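Local coordinates for protein putative NAD(P)H nitroreductase MhqN (Bacillus subtilis, PDB 3BEM) that binds FMN as a homodimeric member of the nitroreductase family and may contribute to the breakdown of aromatic compounds, at residues F54-T59 / D104-L109; N146-A151 / E187-I192. The protein carries 3 engineered substitutions. All coordinates share one frame; numbering follows the deposited sequence. Where two conformers were deposited one is given.

Overall arrangement
From the N terminus, the chain leaves helix 37-47, runs through the loop that contributes Phe54 and Asn55 to the FMN pocket, and enters strand 59-64. Contact 1 closes the first excursion: after strand 88-95 the chain returns on helix 102-111 to meet this loop. Contact 2 opens only later, on helix 136-161, and closes when strand 186-195 comes back to pack against that helix, so the two contacts follow one another in series without nesting or crossing. They touch where His58 and Thr59 pack against Asn146, Ala147 and Ser150. Contact 1 ties the loop at the cofactor to helix 102-111, contact 2 ties helix 136-161 to the antiparallel sheet, and both reach FMN and the second subunit.

Contact 1 of 2, residues F54-T59 / D104-L109; sequences FNLQHT and DIYEGL. With FMN (flavin mononucleotide), chain E.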
# COMPACT_ATOMS: atom_id res chain seq x y z
N PHE B 54 13.75 -1.55 5.00
CA PHE B 54 14.93 -2.33 5.42
C PHE B 54 14.88 -3.79 5.00
O PHE B 54 15.58 -4.63 5.57
CB PHE B 54 15.11 -2.23 6.96
CG PHE B 54 15.22 -0.82 7.49
CD1 PHE B 54 16.43 -0.17 7.53
CD2 PHE B 54 14.09 -0.15 7.94
CE1 PHE B 54 16.50 1.12 8.01
CE2 PHE B 54 14.15 1.15 8.40
CZ PHE B 54 15.36 1.78 8.44
N ASN B 55 14.03 -4.11 4.01
CA ASN B 55 13.79 -5.48 3.57
C ASN B 55 13.35 -6.39 4.72
O ASN B 55 13.68 -7.56 4.72
CB ASN B 55 15.01 -6.03 2.89
CG ASN B 55 14.76 -7.32 2.15
OD1 ASN B 55 13.69 -7.52 1.57
ND2 ASN B 55 15.78 -8.23 2.18
N LEU B 56 12.69 -5.82 5.73
CA LEU B 56 12.24 -6.60 6.88
C LEU B 56 11.03 -7.49 6.60
O LEU B 56 10.75 -8.40 7.38
CB LEU B 56 11.98 -5.70 8.08
CG LEU B 56 13.23 -5.09 8.70
CD1 LEU B 56 12.76 -4.09 9.69
CD2 LEU B 56 14.08 -6.18 9.38
N GLN B 57 10.31 -7.24 5.47
CA GLN B 57 9.25 -8.17 5.05
C GLN B 57 8.24 -8.40 6.23
O GLN B 57 7.98 -9.53 6.69
CB GLN B 57 9.89 -9.42 4.53
CG GLN B 57 10.74 -9.18 3.31
CD GLN B 57 11.68 -10.34 3.02
OE1 GLN B 57 11.22 -11.37 2.57
NE2 GLN B 57 13.00 -10.19 3.32
N HIS B 58 7.64 -7.29 6.65
CA HIS B 58 6.76 -7.16 7.80
C HIS B 58 5.47 -7.97 7.70
O HIS B 58 4.86 -8.25 8.72
CB HIS B 58 6.36 -5.70 8.02
CG HIS B 58 7.51 -4.74 8.06
ND1 HIS B 58 8.29 -4.49 6.95
CD2 HIS B 58 7.97 -3.95 9.05
CE1 HIS B 58 9.20 -3.58 7.26
NE2 HIS B 58 9.04 -3.23 8.54
N THR B 59 5.05 -8.28 6.49
CA THR B 59 3.70 -8.73 6.19
C THR B 59 3.58 -10.24 6.28
O THR B 59 4.44 -11.00 5.77
CB THR B 59 3.22 -8.24 4.78
OG1 THR B 59 3.55 -6.87 4.60
CG2 THR B 59 1.69 -8.38 4.59
N ASP B 104 18.60 -12.35 11.12
CA ASP B 104 18.37 -13.48 10.24
C ASP B 104 18.25 -13.10 8.78
O ASP B 104 18.81 -13.77 7.92
CB ASP B 104 17.10 -14.24 10.64
CG ASP B 104 17.24 -14.96 11.99
OD1 ASP B 104 18.31 -15.59 12.26
OD2 ASP B 104 16.27 -14.88 12.79
N ILE B 105 17.52 -12.02 8.49
CA ILE B 105 17.33 -11.61 7.10
C ILE B 105 18.64 -11.24 6.40
O ILE B 105 18.85 -11.61 5.23
CB ILE B 105 16.28 -10.49 7.01
CG1 ILE B 105 14.92 -11.06 7.44
CG2 ILE B 105 16.28 -9.87 5.56
CD1 ILE B 105 13.78 -10.03 7.48
N TYR B 106 19.55 -10.59 7.13
CA TYR B 106 20.77 -10.04 6.56
C TYR B 106 21.93 -11.06 6.58
O TYR B 106 22.97 -10.82 6.00
CB TYR B 106 21.23 -8.78 7.28
CG TYR B 106 20.23 -7.65 7.31
CD1 TYR B 106 19.17 -7.59 6.39
CD2 TYR B 106 20.35 -6.63 8.23
CE1 TYR B 106 18.23 -6.57 6.44
CE2 TYR B 106 19.44 -5.64 8.29
CZ TYR B 106 18.37 -5.59 7.39
OH TYR B 106 17.47 -4.54 7.47
N GLU B 107 21.72 -12.20 7.20
CA GLU B 107 22.81 -13.15 7.44
C GLU B 107 23.43 -13.69 6.15
O GLU B 107 24.64 -13.88 6.08
CB GLU B 107 22.32 -14.28 8.31
CG GLU B 107 23.45 -14.98 9.01
CD GLU B 107 23.02 -15.80 10.22
OE1 GLU B 107 21.80 -15.97 10.44
OE2 GLU B 107 23.93 -16.28 10.94
N GLY B 108 22.63 -13.92 5.12
CA GLY B 108 23.20 -14.43 3.85
C GLY B 108 24.24 -13.51 3.22
O GLY B 108 25.15 -13.96 2.53
N LEU B 109 24.09 -12.20 3.44
CA LEU B 109 25.10 -11.20 3.03
C LEU B 109 26.47 -11.52 3.65
O LEU B 109 27.47 -11.38 3.00
CB LEU B 109 24.68 -9.80 3.42
CG LEU B 109 23.41 -9.34 2.67
CD1 LEU B 109 22.93 -8.08 3.32
CD2 LEU B 109 23.71 -9.15 1.21
N1 FMN E . 15.44 2.87 0.88
C2 FMN E . 16.38 3.85 1.17
O2 FMN E . 17.43 3.89 0.51
N3 FMN E . 16.16 4.76 2.19
C4 FMN E . 15.00 4.72 2.96
O4 FMN E . 14.79 5.69 3.72
C4A FMN E . 14.05 3.71 2.66
N5 FMN E . 12.87 3.60 3.40
C5A FMN E . 11.91 2.66 3.02
C6 FMN E . 10.68 2.60 3.70
C7 FMN E . 9.69 1.63 3.39
C7M FMN E . 8.24 1.98 3.67
C8 FMN E . 9.94 0.75 2.35
C8M FMN E . 8.78 0.19 1.59
C9 FMN E . 11.17 0.80 1.66
C9A FMN E . 12.17 1.74 1.97
N10 FMN E . 13.37 1.80 1.28
C10 FMN E . 14.28 2.80 1.60
C1' FMN E . 13.75 0.71 0.27
C2' FMN E . 13.90 -0.70 0.90
O2' FMN E . 15.17 -0.86 1.53
C3' FMN E . 13.72 -1.76 -0.21
O3' FMN E . 12.34 -1.69 -0.64
C4' FMN E . 14.17 -3.19 0.16
O4' FMN E . 15.55 -3.25 0.52
C5' FMN E . 14.05 -4.21 -0.99
O5' FMN E . 14.61 -3.78 -2.24
P FMN E . 13.69 -4.03 -3.55
O1P FMN E . 14.35 -3.52 -4.74
O2P FMN E . 13.57 -5.45 -3.78
O3P FMN E . 12.47 -3.27 -3.23
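The phenol of Tyr106 makes the single hydrogen bond between loop residues 54-59 and helix segment 104-109: its OH donates to Phe54 O at 2.7 Å. The hydroxyl lies in the carbonyl plane, on a lone pair of Phe54 O, with a C=O...donor angle of 135°, and the oxygen in turn sits at the edge of the tyrosine ring. With CG beside its backbone N (chi1 -57°), Tyr106 reaches across to the loop; its OH also comes within 3.3 Å of Phe54 CB and has Thr127 as a second polar partner. A phenylalanine here would probably leave Phe54 O without this donor and Thr127 without its phenolic mate. Van der Waals packing centres on Ile105, whose methyls lie mostly against polar atoms of the loop: CG2 is 3.8 Å from Asn55 ND2 and CD1 3.4 Å from Leu56 O; the purely apolar touch is CD1 to Leu56 CD2, 4.3 Å. Polar bonds within the loop and across the dimer complete the contact. Gln57 NE2 donates to Asn55 O at 3.1 Å, nearly straight at 168° but above the carbonyl plane. From the second subunit, Lys209 NZ hydrogen-bonds Leu56 O, Lys209 N hydrogen-bonds Gln57 OE1, and Tyr207 O accepts from Asn55 ND2. On the flavin side, Asn55 CB lies 3.7 Å from FMN O4', beside the ribityl chain. The chemistry implies a loop with its backbone carbonyls engaged by side chains: the helix and the second subunit together probably hold its course past the cofactor, with Ile105 supplying an apolar surface between these polar grips.

Contact 2 of 2, residues N146-A151 / E187-I192; sequences NASLSA and EVVMMI. With FMN (flavin mononucleotide), chain E.
Met190, a selenomethionine, reaches from the strand to Ser148 and Ala151 on the helix. Its CB leaves the backbone toward the helix, with CG set between the backbone N and the carbonyl carbon (chi1 74°). CB and CG span the distance to the helix, making no contact with it within 4.2 Å; the chain then runs extended to SE, which lies 3.9 Å from Ala151 CB. A bend at the last torsion (chi3 85°) turns CE into the angle between two helix residues, 3.8 Å from Ala151 CB and 3.6 Å from Ser148 OG. That hydroxyl has its polar partner in Ile144 O, one turn back, and meets the strand by packing alone. Val189 fills the next position: CG2 presses on Ala147 CB at 3.7 Å, and CG1 approaches Ser148 OG at 3.4 Å. Farther along, Ile192 brings CD1 to 4.0 Å from Ala151 CB, so this alanine receives two strand side chains. The small Ala147, Ser148 and Ala151 are consistent with the close approach of the segment axes, 8.5 Å, running nearly parallel at 17°. The helix's other side serves the cofactor: Leu149 CD1 touches FMN C8M at 3.4 Å, and Asn146 OD1, hydrogen-bonded to Ala53 N, lies near both dimethylbenzene methyls. Arg145 of the second subunit packs on Ser148 and Met190. Opposite Val92 of strand 88-95, Val189 and Met190 form a classic beta bulge. This is the helix-on-sheet core of the nitroreductase fold: a central helix lies between the sheet and one of the dimer's FMN molecules, while Met190 is about 5 Å from another.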
# COMPACT_ATOMS: atom_id res chain seq x y z
N ASN B 146 3.90 -1.06 5.80
CA ASN B 146 4.50 -2.08 4.97
C ASN B 146 3.46 -3.14 4.55
O ASN B 146 3.45 -3.61 3.38
CB ASN B 146 5.70 -2.69 5.64
CG ASN B 146 6.86 -1.74 5.67
OD1 ASN B 146 7.52 -1.54 4.65
ND2 ASN B 146 7.07 -1.08 6.83
N ALA B 147 2.54 -3.53 5.46
CA ALA B 147 1.50 -4.50 5.11
C ALA B 147 0.56 -3.91 4.05
O ALA B 147 0.01 -4.61 3.21
CB ALA B 147 0.67 -4.98 6.32
N SER B 148 0.34 -2.60 4.06
CA SER B 148 -0.57 -1.98 3.10
C SER B 148 0.03 -1.90 1.70
O SER B 148 -0.66 -2.10 0.71
CB SER B 148 -1.06 -0.59 3.63
OG SER B 148 -1.83 -0.72 4.82
N LEU B 149 1.33 -1.58 1.60
CA LEU B 149 2.06 -1.70 0.34
C LEU B 149 1.87 -3.14 -0.21
O LEU B 149 1.61 -3.33 -1.39
CB LEU B 149 3.53 -1.45 0.56
CG LEU B 149 3.95 0.00 0.86
CD1 LEU B 149 5.42 -0.03 1.32
CD2 LEU B 149 3.81 0.96 -0.34
N SER B 150 2.08 -4.13 0.65
CA SER B 150 1.98 -5.54 0.27
C SER B 150 0.57 -5.84 -0.22
O SER B 150 0.38 -6.50 -1.25
CB SER B 150 2.33 -6.41 1.50
OG SER B 150 2.37 -7.76 1.14
N ALA B 151 -0.43 -5.34 0.50
CA ALA B 151 -1.82 -5.61 0.17
C ALA B 151 -2.17 -5.07 -1.21
O ALA B 151 -2.95 -5.68 -1.95
CB ALA B 151 -2.72 -5.00 1.24
N GLU B 187 -0.32 -6.79 14.02
CA GLU B 187 -1.44 -5.94 13.74
C GLU B 187 -2.29 -6.53 12.62
O GLU B 187 -1.73 -6.95 11.61
CB GLU B 187 -0.91 -4.56 13.38
CG GLU B 187 -1.93 -3.52 13.08
CD GLU B 187 -2.56 -2.91 14.29
OE1 GLU B 187 -2.00 -3.03 15.42
OE2 GLU B 187 -3.69 -2.36 14.08
N VAL B 188 -3.62 -6.58 12.79
CA VAL B 188 -4.51 -6.97 11.71
C VAL B 188 -4.77 -5.72 10.86
O VAL B 188 -5.59 -4.86 11.20
CB VAL B 188 -5.82 -7.62 12.17
CG1 VAL B 188 -6.58 -8.15 10.96
CG2 VAL B 188 -5.58 -8.77 13.15
N VAL B 189 -4.00 -5.57 9.80
CA VAL B 189 -3.95 -4.33 9.02
C VAL B 189 -5.15 -4.18 8.08
O VAL B 189 -5.69 -3.10 7.95
CB VAL B 189 -2.62 -4.21 8.28
CG1 VAL B 189 -2.59 -2.98 7.28
CG2 VAL B 189 -1.41 -4.26 9.32
N MSE B 190 -5.57 -5.27 7.47
CA MSE B 190 -6.76 -5.28 6.63
C MSE B 190 -7.21 -6.69 6.38
O MSE B 190 -6.49 -7.63 6.67
CB MSE B 190 -6.57 -4.51 5.31
CG MSE B 190 -5.81 -5.00 4.23
SE MSE B 190 -5.99 -3.58 2.75
CE MSE B 190 -4.55 -2.62 3.53
N MSE B 191 -8.43 -6.77 5.89
CA MSE B 191 -9.01 -8.00 5.41
C MSE B 191 -9.18 -7.84 3.89
O MSE B 191 -9.48 -6.76 3.40
CB MSE B 191 -10.33 -8.22 6.13
CG MSE B 191 -11.09 -9.42 5.73
SE MSE B 191 -12.79 -9.45 6.80
CE MSE B 191 -11.91 -9.63 8.48
N ILE B 192 -8.96 -8.90 3.13
CA ILE B 192 -9.23 -8.89 1.69
C ILE B 192 -10.01 -10.11 1.35
O ILE B 192 -9.53 -11.23 1.58
CB ILE B 192 -7.94 -8.88 0.85
CG1 ILE B 192 -7.05 -7.67 1.26
CG2 ILE B 192 -8.27 -8.83 -0.65
CD1 ILE B 192 -5.63 -7.69 0.63
N1 FMN E . 15.44 2.87 0.88
C2 FMN E . 16.38 3.85 1.17
O2 FMN E . 17.43 3.89 0.51
N3 FMN E . 16.16 4.76 2.19
C4 FMN E . 15.00 4.72 2.96
O4 FMN E . 14.79 5.69 3.72
C4A FMN E . 14.05 3.71 2.66
N5 FMN E . 12.87 3.60 3.40
C5A FMN E . 11.91 2.66 3.02
C6 FMN E . 10.68 2.60 3.70
C7 FMN E . 9.69 1.63 3.39
C7M FMN E . 8.24 1.98 3.67
C8 FMN E . 9.94 0.75 2.35
C8M FMN E . 8.78 0.19 1.59
C9 FMN E . 11.17 0.80 1.66
C9A FMN E . 12.17 1.74 1.97
N10 FMN E . 13.37 1.80 1.28
C10 FMN E . 14.28 2.80 1.60
C1' FMN E . 13.75 0.71 0.27
C2' FMN E . 13.90 -0.70 0.90
O2' FMN E . 15.17 -0.86 1.53
C3' FMN E . 13.72 -1.76 -0.21
O3' FMN E . 12.34 -1.69 -0.64
C4' FMN E . 14.17 -3.19 0.16
O4' FMN E . 15.55 -3.25 0.52
C5' FMN E . 14.05 -4.21 -0.99
O5' FMN E . 14.61 -3.78 -2.24
P FMN E . 13.69 -4.03 -3.55
O1P FMN E . 14.35 -3.52 -4.74
O2P FMN E . 13.57 -5.45 -3.78
O3P FMN E . 12.47 -3.27 -3.23